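Local structure of putative TIM-barrel metal-dependent hydrolase (Mycobacterium avium subsp. paratuberculosis S397, 4DZI) at residues C[297-300]-C[301-305]; C[340-343]-C[344-348]; C[28-31]-C[32-36]; C[55-59]-C[60-64]. The protein probably catalyses the metal-dependent hydrolysis of a substrate not yet identified, as a TIM-barrel member of the amidohydrolase superfamily with a two-metal site. One frame throughout, in Å; residues are numbered along the deposited sequence. Where two conformers were deposited one is given.

Contact 1: residues C[297-300]-C[301-305]. With SO4 (sulfate ion), chain J.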
loop_
_atom_site.group_PDB
_atom_site.type_symbol
_atom_site.label_atom_id
_atom_site.label_comp_id
_atom_site.label_asym_id
_atom_site.label_seq_id
_atom_site.Cartn_x
_atom_site.Cartn_y
_atom_site.Cartn_z
ATOM N N TYR C 297 10.884 -6.730 1.781
ATOM C CA TYR C 297 9.788 -7.238 0.934
ATOM C C TYR C 297 9.244 -6.178 0.001
ATOM O O TYR C 297 8.654 -6.505 -1.031
ATOM C CB TYR C 297 8.665 -7.662 1.854
ATOM C CG TYR C 297 7.560 -8.477 1.246
ATOM C CD1 TYR C 297 7.813 -9.693 0.689
ATOM C CD2 TYR C 297 6.244 -8.023 1.302
ATOM C CE1 TYR C 297 6.787 -10.474 0.168
ATOM C CE2 TYR C 297 5.219 -8.782 0.791
ATOM C CZ TYR C 297 5.496 -10.005 0.229
ATOM O OH TYR C 297 4.455 -10.778 -0.249
ATOM N N PHE C 298 9.394 -4.906 0.346
ATOM C CA PHE C 298 8.910 -3.851 -0.527
ATOM C C PHE C 298 9.540 -3.839 -1.935
ATOM O O PHE C 298 8.941 -3.336 -2.902
ATOM C CB PHE C 298 9.065 -2.451 0.099
ATOM C CG PHE C 298 10.484 -1.919 0.087
ATOM C CD1 PHE C 298 10.940 -1.134 -0.976
ATOM C CD2 PHE C 298 11.322 -2.125 1.167
ATOM C CE1 PHE C 298 12.236 -0.628 -1.018
ATOM C CE2 PHE C 298 12.608 -1.608 1.144
ATOM C CZ PHE C 298 13.064 -0.852 0.061
ATOM N N VAL C 299 10.758 -4.357 -2.065
ATOM C CA VAL C 299 11.519 -4.207 -3.299
ATOM C C VAL C 299 10.806 -4.794 -4.509
ATOM O O VAL C 299 10.750 -4.196 -5.568
ATOM C CB VAL C 299 12.894 -4.890 -3.157
ATOM C CG1 VAL C 299 13.711 -4.749 -4.432
ATOM C CG2 VAL C 299 13.642 -4.285 -1.985
ATOM N N HIS C 300 10.292 -5.989 -4.353
ATOM C CA HIS C 300 9.777 -6.608 -5.559
ATOM C C HIS C 300 8.538 -5.916 -6.090
ATOM O O HIS C 300 8.387 -5.813 -7.292
ATOM C CB HIS C 300 9.599 -8.104 -5.417
ATOM C CG HIS C 300 8.410 -8.476 -4.610
ATOM N ND1 HIS C 300 8.377 -8.317 -3.266
ATOM C CD2 HIS C 300 7.185 -9.026 -4.978
ATOM C CE1 HIS C 300 7.172 -8.719 -2.800
ATOM N NE2 HIS C 300 6.446 -9.162 -3.848
ATOM N N ARG C 301 7.651 -5.428 -5.219
ATOM C CA ARG C 301 6.481 -4.675 -5.727
ATOM C C ARG C 301 6.912 -3.367 -6.319
ATOM O O ARG C 301 6.357 -2.912 -7.310
ATOM C CB ARG C 301 5.435 -4.389 -4.622
ATOM C CG ARG C 301 4.876 -5.635 -3.945
ATOM C CD ARG C 301 5.279 -5.689 -2.468
ATOM N NE ARG C 301 4.793 -4.489 -1.780
ATOM C CZ ARG C 301 5.113 -4.178 -0.527
ATOM N NH1 ARG C 301 5.917 -5.003 0.141
ATOM N NH2 ARG C 301 4.662 -3.041 0.044
ATOM N N LEU C 302 7.884 -2.722 -5.678
ATOM C CA LEU C 302 8.362 -1.446 -6.162
ATOM C C LEU C 302 8.950 -1.627 -7.574
ATOM O O LEU C 302 8.668 -0.817 -8.467
ATOM C CB LEU C 302 9.382 -0.847 -5.171
ATOM C CG LEU C 302 9.983 0.490 -5.605
ATOM C CD1 LEU C 302 8.963 1.616 -5.628
ATOM C CD2 LEU C 302 11.122 0.873 -4.635
ATOM N N ILE C 303 9.752 -2.671 -7.765
ATOM C CA ILE C 303 10.366 -2.949 -9.074
ATOM C C ILE C 303 9.272 -3.154 -10.146
ATOM O O ILE C 303 9.326 -2.530 -11.204
ATOM C CB ILE C 303 11.365 -4.140 -9.018
ATOM C CG1 ILE C 303 12.668 -3.695 -8.338
ATOM C CG2 ILE C 303 11.687 -4.673 -10.425
ATOM C CD1 ILE C 303 13.565 -4.848 -7.968
ATOM N N LYS C 304 8.252 -3.940 -9.829
ATOM C CA LYS C 304 7.144 -4.183 -10.777
ATOM C C LYS C 304 6.486 -2.879 -11.169
ATOM O O LYS C 304 6.270 -2.594 -12.351
ATOM C CB LYS C 304 6.094 -5.111 -10.171
ATOM C CG LYS C 304 4.959 -5.435 -11.135
ATOM C CD LYS C 304 4.252 -6.724 -10.726
ATOM C CE LYS C 304 3.130 -7.096 -11.685
ATOM N NZ LYS C 304 1.844 -6.456 -11.280
ATOM N N ARG C 305 6.166 -2.066 -10.172
ATOM C CA ARG C 305 5.476 -0.791 -10.431
ATOM C C ARG C 305 6.368 0.225 -11.131
ATOM O O ARG C 305 5.888 1.014 -11.953
ATOM C CB ARG C 305 4.951 -0.243 -9.104
ATOM C CG ARG C 305 3.855 -1.122 -8.509
ATOM C CD ARG C 305 3.565 -0.764 -7.046
ATOM N NE ARG C 305 2.423 -1.555 -6.552
ATOM C CZ ARG C 305 2.147 -1.761 -5.266
ATOM N NH1 ARG C 305 1.077 -2.464 -4.909
ATOM N NH2 ARG C 305 2.958 -1.285 -4.317
HETATM S S SO4 J . 1.367 -2.552 -1.137
HETATM O O1 SO4 J . 0.597 -1.840 -2.137
HETATM O O2 SO4 J . 1.865 -3.900 -1.523
HETATM O O3 SO4 J . 2.605 -1.722 -1.083
HETATM O O4 SO4 J . 0.973 -2.560 0.261
#
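Sulfate oxygen O3 is gripped by two arginines one helical turn apart: Arg-301 NH2 donates to O3 at 2.7 Å, and Arg-305 NH2 reaches the same O3 along an almost straight but longer bond of 3.3 Å (N-H...O 171°). Arg-305 NH1 holds the neighbouring oxygen O1 at 2.9 Å, with O1 lying at the edge of that guanidinium. The two arginines reach the anion differently. Arg-305 runs extended from CG to NE, whereas Arg-301 is bent at chi2 and chi3 and folds back over the preceding turn, where its CG sits above a face of the His-300 ring in a CH-pi contact. Its NH1 thereby comes to 3.3 Å from Tyr-297 CD2, the tyrosine ring and guanidinium planes lying 52° apart, and is salt-bridged to Asp-265. These residues lie around the beginning of helix 298-312, which follows strand 289-292 of the parallel sheet in the TIM-barrel fold and lies at the dimer interface. The sulfate, probably from the crystallisation liquor, is also bound by Arg-266 and by Arg-266 and Arg-305 of the second subunit, while His-300 NE2 is hydrogen-bonded to His-300 of that subunit. The inward side of the helix is apolar: Val-299 CG1 lies 3.5 Å from Ile-303 CD1, the two branches running alongside each other, and Phe-298 presents its ring edge to Leu-302 CD2 at 4.1 Å.

Contact 2: residues C[340-343]-C[344-348]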
loop_
_atom_site.group_PDB
_atom_site.type_symbol
_atom_site.label_atom_id
_atom_site.label_comp_id
_atom_site.label_asym_id
_atom_site.label_seq_id
_atom_site.Cartn_x
_atom_site.Cartn_y
_atom_site.Cartn_z
ATOM N N PRO C 340 18.758 -15.037 -0.163
ATOM C CA PRO C 340 19.195 -15.458 -1.495
ATOM C C PRO C 340 18.380 -14.780 -2.593
ATOM O O PRO C 340 18.930 -14.287 -3.574
ATOM C CB PRO C 340 18.944 -16.975 -1.479
ATOM C CG PRO C 340 19.103 -17.346 -0.043
ATOM C CD PRO C 340 18.516 -16.187 0.729
ATOM N N GLU C 341 17.065 -14.742 -2.445
ATOM C CA GLU C 341 16.247 -14.093 -3.466
ATOM C C GLU C 341 16.534 -12.606 -3.518
ATOM O O GLU C 341 16.649 -12.029 -4.587
ATOM C CB GLU C 341 14.749 -14.336 -3.210
ATOM C CG GLU C 341 13.827 -13.534 -4.113
ATOM C CD GLU C 341 13.833 -14.016 -5.559
ATOM O OE1 GLU C 341 14.197 -15.189 -5.795
ATOM O OE2 GLU C 341 13.468 -13.226 -6.464
ATOM N N LEU C 342 16.646 -11.966 -2.350
ATOM C CA LEU C 342 16.935 -10.540 -2.339
ATOM C C LEU C 342 18.237 -10.277 -3.100
ATOM O O LEU C 342 18.338 -9.308 -3.836
ATOM C CB LEU C 342 17.060 -10.016 -0.875
ATOM C CG LEU C 342 17.256 -8.498 -0.713
ATOM C CD1 LEU C 342 16.130 -7.691 -1.361
ATOM C CD2 LEU C 342 17.386 -8.138 0.767
ATOM N N ALA C 343 19.247 -11.132 -2.897
ATOM C CA ALA C 343 20.562 -10.910 -3.543
ATOM C C ALA C 343 20.403 -11.017 -5.056
ATOM O O ALA C 343 21.011 -10.287 -5.859
ATOM C CB ALA C 343 21.579 -11.935 -3.041
ATOM N N ARG C 344 19.521 -11.922 -5.451
ATOM C CA ARG C 344 19.228 -12.058 -6.881
ATOM C C ARG C 344 18.647 -10.785 -7.460
ATOM O O ARG C 344 19.001 -10.370 -8.576
ATOM C CB ARG C 344 18.278 -13.227 -7.108
ATOM C CG ARG C 344 18.990 -14.575 -7.037
ATOM C CD ARG C 344 18.207 -15.701 -7.701
ATOM N NE ARG C 344 17.010 -16.050 -6.944
ATOM C CZ ARG C 344 16.991 -16.909 -5.930
ATOM N NH1 ARG C 344 18.106 -17.513 -5.542
ATOM N NH2 ARG C 344 15.854 -17.161 -5.300
ATOM N N VAL C 345 17.789 -10.139 -6.671
ATOM C CA VAL C 345 17.089 -8.935 -7.107
ATOM C C VAL C 345 17.877 -7.631 -7.019
ATOM O O VAL C 345 17.867 -6.839 -7.967
ATOM C CB VAL C 345 15.789 -8.803 -6.301
ATOM C CG1 VAL C 345 15.142 -7.451 -6.514
ATOM C CG2 VAL C 345 14.855 -9.929 -6.691
ATOM N N ILE C 346 18.528 -7.368 -5.874
ATOM C CA ILE C 346 19.230 -6.107 -5.741
ATOM C C ILE C 346 20.743 -6.220 -5.774
ATOM O O ILE C 346 21.425 -5.201 -5.895
ATOM C CB ILE C 346 18.816 -5.343 -4.460
ATOM C CG1 ILE C 346 19.253 -6.104 -3.211
ATOM C CG2 ILE C 346 17.311 -5.102 -4.446
ATOM C CD1 ILE C 346 19.073 -5.328 -1.908
ATOM N N GLY C 347 21.253 -7.450 -5.672
ATOM C CA GLY C 347 22.711 -7.688 -5.646
ATOM C C GLY C 347 23.166 -7.898 -4.211
ATOM O O GLY C 347 22.729 -7.169 -3.292
ATOM N N VAL C 348 24.031 -8.885 -3.991
ATOM C CA VAL C 348 24.478 -9.151 -2.651
ATOM C C VAL C 348 25.178 -7.923 -2.041
ATOM O O VAL C 348 25.190 -7.761 -0.802
ATOM C CB VAL C 348 25.410 -10.362 -2.639
ATOM C CG1 VAL C 348 26.678 -10.047 -3.416
ATOM C CG2 VAL C 348 25.708 -10.790 -1.219
#
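Residues 340-346 form the last turns of a helix, with Arg-344 N bonded to Pro-340 O, Val-345 N to Glu-341 O, and Ile-346 N to Leu-342 O at 2.8 Å. The regular pattern ends at Gly-347, which has a positive phi of 100°; its N still makes a weak bond to Ala-343 O. On the outer side Glu-341 OE1 forms a salt bridge with Arg-344 NH2 at 2.6 Å, backed by a weak bond from Arg-344 NE to the same oxygen. The carboxylate and guanidinium planes stand 70° apart, and NH2 meets OE1 on its anti side. A bend at chi3 (-70°) brings the guanidinium back across the turn, one face over Glu-341 CA. The other carboxylate oxygen, Glu-341 OE2, lies 3.6 Å from Val-345 CG2. Apolar groups line the inner side: Ile-346 CG1, set between its backbone N and carbonyl carbon, carries CD1 to 3.8 Å from Leu-342 CD1. Beyond the glycine, Val-348 CB returns to 4.2 Å from Ala-343 CB and packs onto helix 378-393. The arrangement is a helix C-terminus ending at a positive-phi glycine, with an i to i+3 salt bridge on its outer side, in a helix that follows strand 329-331 of the TIM-barrel fold.

Contact 3: residues C[28-31]-C[32-36]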
loop_
_atom_site.group_PDB
_atom_site.type_symbol
_atom_site.label_atom_id
_atom_site.label_comp_id
_atom_site.label_asym_id
_atom_site.label_seq_id
_atom_site.Cartn_x
_atom_site.Cartn_y
_atom_site.Cartn_z
ATOM N N ASP C 28 15.412 26.185 21.505
ATOM C CA ASP C 28 15.141 27.631 21.589
ATOM C C ASP C 28 13.879 27.862 22.450
ATOM O O ASP C 28 12.841 27.262 22.207
ATOM C CB ASP C 28 14.966 28.186 20.173
ATOM C CG ASP C 28 14.661 29.676 20.155
ATOM O OD1 ASP C 28 14.233 30.229 21.195
ATOM O OD2 ASP C 28 14.845 30.295 19.088
ATOM N N LYS C 29 13.957 28.707 23.478
ATOM C CA LYS C 29 12.816 28.866 24.386
ATOM C C LYS C 29 11.546 29.339 23.682
ATOM O O LYS C 29 10.461 29.182 24.215
ATOM C CB LYS C 29 13.150 29.788 25.554
ATOM C CG LYS C 29 14.155 30.872 25.219
ATOM C CD LYS C 29 13.519 32.249 25.146
ATOM C CE LYS C 29 14.583 33.323 25.306
ATOM N NZ LYS C 29 14.000 34.603 25.785
ATOM N N LYS C 30 11.698 29.878 22.481
ATOM C CA LYS C 30 10.562 30.282 21.670
ATOM C C LYS C 30 9.635 29.093 21.440
ATOM O O LYS C 30 8.428 29.255 21.277
ATOM C CB LYS C 30 11.033 30.829 20.328
ATOM C CG LYS C 30 9.875 31.162 19.398
ATOM C CD LYS C 30 10.342 31.716 18.060
ATOM C CE LYS C 30 9.150 32.166 17.225
ATOM N NZ LYS C 30 9.532 32.505 15.826
ATOM N N PHE C 31 10.211 27.899 21.411
ATOM C CA PHE C 31 9.450 26.678 21.109
ATOM C C PHE C 31 9.194 25.772 22.304
ATOM O O PHE C 31 8.876 24.586 22.164
ATOM C CB PHE C 31 10.182 25.923 20.000
ATOM C CG PHE C 31 10.358 26.757 18.761
ATOM C CD1 PHE C 31 9.308 26.949 17.883
ATOM C CD2 PHE C 31 11.550 27.414 18.512
ATOM C CE1 PHE C 31 9.448 27.738 16.751
ATOM C CE2 PHE C 31 11.701 28.207 17.389
ATOM C CZ PHE C 31 10.650 28.376 16.504
ATOM N N LYS C 32 9.241 26.343 23.500
ATOM C CA LYS C 32 9.174 25.543 24.705
ATOM C C LYS C 32 7.821 24.823 24.805
ATOM O O LYS C 32 7.739 23.747 25.368
ATOM C CB LYS C 32 9.424 26.443 25.926
ATOM C CG LYS C 32 9.366 25.781 27.284
ATOM C CD LYS C 32 9.372 26.895 28.339
ATOM C CE LYS C 32 9.922 26.449 29.684
ATOM N NZ LYS C 32 9.226 25.239 30.192
ATOM N N ARG C 33 6.771 25.422 24.257
ATOM C CA ARG C 33 5.456 24.783 24.267
ATOM C C ARG C 33 5.144 24.213 22.895
ATOM O O ARG C 33 4.477 23.175 22.775
ATOM C CB ARG C 33 4.361 25.785 24.667
ATOM C CG ARG C 33 4.664 26.534 25.967
ATOM C CD ARG C 33 5.030 25.611 27.126
ATOM N NE ARG C 33 5.295 26.483 28.290
ATOM C CZ ARG C 33 5.602 26.075 29.520
ATOM N NH1 ARG C 33 5.684 24.781 29.837
ATOM N NH2 ARG C 33 5.815 26.994 30.454
ATOM N N ARG C 34 5.611 24.887 21.853
ATOM C CA ARG C 34 5.364 24.417 20.504
ATOM C C ARG C 34 6.017 23.071 20.179
ATOM O O ARG C 34 5.515 22.319 19.333
ATOM C CB ARG C 34 5.741 25.452 19.459
ATOM C CG ARG C 34 4.714 26.579 19.384
ATOM C CD ARG C 34 5.290 27.803 18.688
ATOM N NE ARG C 34 5.483 27.576 17.270
ATOM C CZ ARG C 34 5.860 28.525 16.414
ATOM N NH1 ARG C 34 6.070 29.769 16.841
ATOM N NH2 ARG C 34 6.031 28.242 15.138
ATOM N N GLY C 35 7.145 22.802 20.836
ATOM C CA GLY C 35 7.910 21.567 20.628
ATOM C C GLY C 35 7.488 20.472 21.585
ATOM O O GLY C 35 6.329 20.365 21.961
ATOM N N VAL C 36 8.461 19.697 22.036
ATOM C CA VAL C 36 8.251 18.640 22.966
ATOM C C VAL C 36 8.307 19.124 24.417
ATOM O O VAL C 36 9.248 19.840 24.798
ATOM C CB VAL C 36 9.353 17.565 22.793
ATOM C CG1 VAL C 36 9.170 16.462 23.825
ATOM C CG2 VAL C 36 9.354 17.031 21.369
HETATM O O HOH W 1 6.404 27.683 22.417
HETATM O O HOH W 2 6.211 31.082 19.569
#
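An Asx turn at Asp-28 leads into a short 3-10 segment in the loop between strands 9-15 and 36-40, and there Phe-31 and Arg-34 pack together. Asp-28 OD1 accepts from Lys-30 N at 2.9 Å, with the donor well above the carboxylate plane. Lys-32 N closes the following turn on Lys-29 O, and Gly-35 N then bonds to Phe-31 O at 2.8 Å, bringing the chain round towards strand 36-40. Within this loop Phe-31 CE1 sits over the centre of the Arg-34 guanidinium, 3.7 Å from CZ. The planes are 68° apart, so this is no parallel stack; the ring tilts steeply against the guanidinium and presents its edge to NH2. Lys-30 CG covers a face of the same ring. The Arg-34 chain kinks about CG-CD (chi3 70°), which directs its head to the phenylalanine, and salt bridges from NE to Asp-135 and from NH2 to Glu-137 fix its rotation. Phe-31 itself packs on Ala-138 and Ala-141 of helix 136-153. The extended Lys-30 passes slantwise across Arg-34, its NZ 4.5 Å from Arg-34 NH1; Glu-137, also in a long, weak ion pair with Lys-30, probably offsets the like charges. Lys-30 O binds two waters: one accepts from Arg-33 N, and the second, held by a weak 3.3 Å bond to this carbonyl oxygen, lies in the guanidinium plane and accepts from Arg-34 NH1 at 3.0 Å.

Contact 4: residues C[55-59]-C[60-64]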
loop_
_atom_site.group_PDB
_atom_site.type_symbol
_atom_site.label_atom_id
_atom_site.label_comp_id
_atom_site.label_asym_id
_atom_site.label_seq_id
_atom_site.Cartn_x
_atom_site.Cartn_y
_atom_site.Cartn_z
ATOM N N HIS C 55 1.528 9.533 21.571
ATOM C CA HIS C 55 1.492 8.173 22.060
ATOM C C HIS C 55 2.414 7.269 21.301
ATOM O O HIS C 55 2.266 6.056 21.349
ATOM C CB HIS C 55 0.051 7.634 22.014
ATOM C CG HIS C 55 -0.898 8.398 22.903
ATOM N ND1 HIS C 55 -0.886 8.283 24.258
ATOM C CD2 HIS C 55 -1.911 9.321 22.590
ATOM C CE1 HIS C 55 -1.835 9.094 24.780
ATOM N NE2 HIS C 55 -2.458 9.730 23.755
ATOM N N PHE C 56 3.404 7.829 20.615
ATOM C CA PHE C 56 4.266 7.013 19.765
ATOM C C PHE C 56 5.117 6.089 20.628
ATOM O O PHE C 56 5.241 4.880 20.316
ATOM C CB PHE C 56 5.166 7.898 18.894
ATOM C CG PHE C 56 6.161 7.114 18.051
ATOM C CD1 PHE C 56 5.734 6.322 16.988
ATOM C CD2 PHE C 56 7.514 7.196 18.322
ATOM C CE1 PHE C 56 6.649 5.616 16.212
ATOM C CE2 PHE C 56 8.446 6.509 17.547
ATOM C CZ PHE C 56 8.019 5.718 16.485
ATOM N N ILE C 57 5.625 6.632 21.733
ATOM C CA ILE C 57 6.338 5.797 22.722
ATOM C C ILE C 57 5.430 5.646 23.955
ATOM O O ILE C 57 5.060 6.654 24.583
ATOM C CB ILE C 57 7.677 6.447 23.135
ATOM C CG1 ILE C 57 8.620 6.654 21.909
ATOM C CG2 ILE C 57 8.340 5.644 24.253
ATOM C CD1 ILE C 57 8.953 5.384 21.121
ATOM N N PRO C 58 5.088 4.404 24.333
ATOM C CA PRO C 58 4.211 4.182 25.500
ATOM C C PRO C 58 4.753 4.721 26.827
ATOM O O PRO C 58 3.966 5.124 27.687
ATOM C CB PRO C 58 4.059 2.652 25.549
ATOM C CG PRO C 58 4.308 2.203 24.147
ATOM C CD PRO C 58 5.337 3.156 23.589
ATOM N N ASN C 59 6.079 4.733 27.005
ATOM C CA ASN C 59 6.675 5.327 28.207
ATOM C C ASN C 59 7.951 6.068 27.879
ATOM O O ASN C 59 8.983 5.438 27.681
ATOM C CB ASN C 59 6.956 4.239 29.263
ATOM C CG ASN C 59 7.616 4.786 30.491
ATOM O OD1 ASN C 59 7.657 5.985 30.695
ATOM N ND2 ASN C 59 8.123 3.894 31.333
ATOM N N PRO C 60 7.898 7.416 27.814
ATOM C CA PRO C 60 9.075 8.178 27.389
ATOM C C PRO C 60 10.208 8.147 28.393
ATOM O O PRO C 60 11.332 8.568 28.055
ATOM C CB PRO C 60 8.536 9.591 27.194
ATOM C CG PRO C 60 7.343 9.646 28.101
ATOM C CD PRO C 60 6.724 8.287 28.032
ATOM N N THR C 61 9.965 7.662 29.620
ATOM C CA THR C 61 11.125 7.525 30.548
ATOM C C THR C 61 11.935 6.265 30.230
ATOM O O THR C 61 13.027 6.093 30.761
ATOM C CB THR C 61 10.745 7.424 32.045
ATOM O OG1 THR C 61 10.207 6.128 32.306
ATOM C CG2 THR C 61 9.737 8.522 32.459
ATOM N N PHE C 62 11.360 5.353 29.442
ATOM C CA PHE C 62 12.061 4.117 29.072
ATOM C C PHE C 62 12.468 3.290 30.285
ATOM O O PHE C 62 13.433 2.540 30.234
ATOM C CB PHE C 62 13.281 4.407 28.172
ATOM C CG PHE C 62 12.893 4.910 26.790
ATOM C CD1 PHE C 62 12.230 4.037 25.894
ATOM C CD2 PHE C 62 13.226 6.205 26.385
ATOM C CE1 PHE C 62 11.855 4.492 24.630
ATOM C CE2 PHE C 62 12.865 6.650 25.106
ATOM C CZ PHE C 62 12.185 5.779 24.236
ATOM N N ASP C 63 11.681 3.369 31.354
ATOM C CA ASP C 63 11.950 2.558 32.542
ATOM C C ASP C 63 10.633 2.123 33.156
ATOM O O ASP C 63 9.779 2.983 33.460
ATOM C CB ASP C 63 12.748 3.426 33.497
ATOM C CG ASP C 63 13.340 2.631 34.648
ATOM O OD1 ASP C 63 13.340 1.389 34.602
ATOM O OD2 ASP C 63 13.830 3.274 35.577
ATOM N N PRO C 64 10.419 0.811 33.297
ATOM C CA PRO C 64 11.311 -0.297 32.934
ATOM C C PRO C 64 11.406 -0.430 31.430
ATOM O O PRO C 64 10.640 0.213 30.667
ATOM C CB PRO C 64 10.611 -1.540 33.504
ATOM C CG PRO C 64 9.200 -1.140 33.691
ATOM C CD PRO C 64 9.212 0.332 34.001
HETATM O O HOH W 3 8.058 1.208 30.598
#
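The Phe-62 ring takes Asn-59 O over one face, 3.9 Å above the plane and nearer the ring's margin than its middle, while Ile-57 CG2 approaches the ring obliquely, 3.7 Å from CE1. The isoleucine crosses the phenylalanine at about a right angle, and CG2, the branch anti to its backbone N, makes the touch. The carbonyl above the ring also closes a type I beta turn from Asn-59 to Phe-62: Phe-62 N donates to Asn-59 O at 3.0 Å. The Asn-59 amide bonds to the turn and to the residue that follows it. With CG anti to the backbone N (chi1 178°), the side chain reaches forward along the chain. Its OD1 accepts from Thr-61 N at 3.0 Å, the donor well above the amide plane, and lies 3.0 Å from Thr-61 OG1. Its ND2 makes a weak 2.8 Å bond to Asp-63 O, and a water accepts from ND2 and donates to Pro-64 O; together they tie the amide to the residues on both sides of the cis peptide before Pro-64. Thr-61 OG1 in turn accepts from Asp-63 N at 3.3 Å, an ST turn overlapping the beta turn. The loop links strand 52-53 to strand 65-66. Phe-62 meets the Tyr-17 ring at about 30° between planes, Ile-57 rests on Phe-124, Thr-61 touches Thr-45 of strand 45-49, and Asp-63 OD1 is hydrogen-bonded to Leu-94 N.

Contacts 1 and 2 belong to neighbouring helices, 298-312 and 339-346, that pack directly on each other: Ile-303 CD1 lies 3.4 Å from Val-345 CG1, and Val-299 CG1 3.6 Å from Ile-346 CG2. The centres of the two contacts are about 13 Å apart. Contact 1 uses its other side for the dimer interface, which contact 2 does not touch. Contacts 3 and 4 lie across the chain's centre from both, their own centres about 21 Å apart and their nearest atoms about 8 Å. The Ile-57 side chain of contact 4 is about 9 Å from a cadmium ion, and the Phe-298 side chain of contact 1 is about 14 Å from a cadmium ion; neither residue is among the metal ligands.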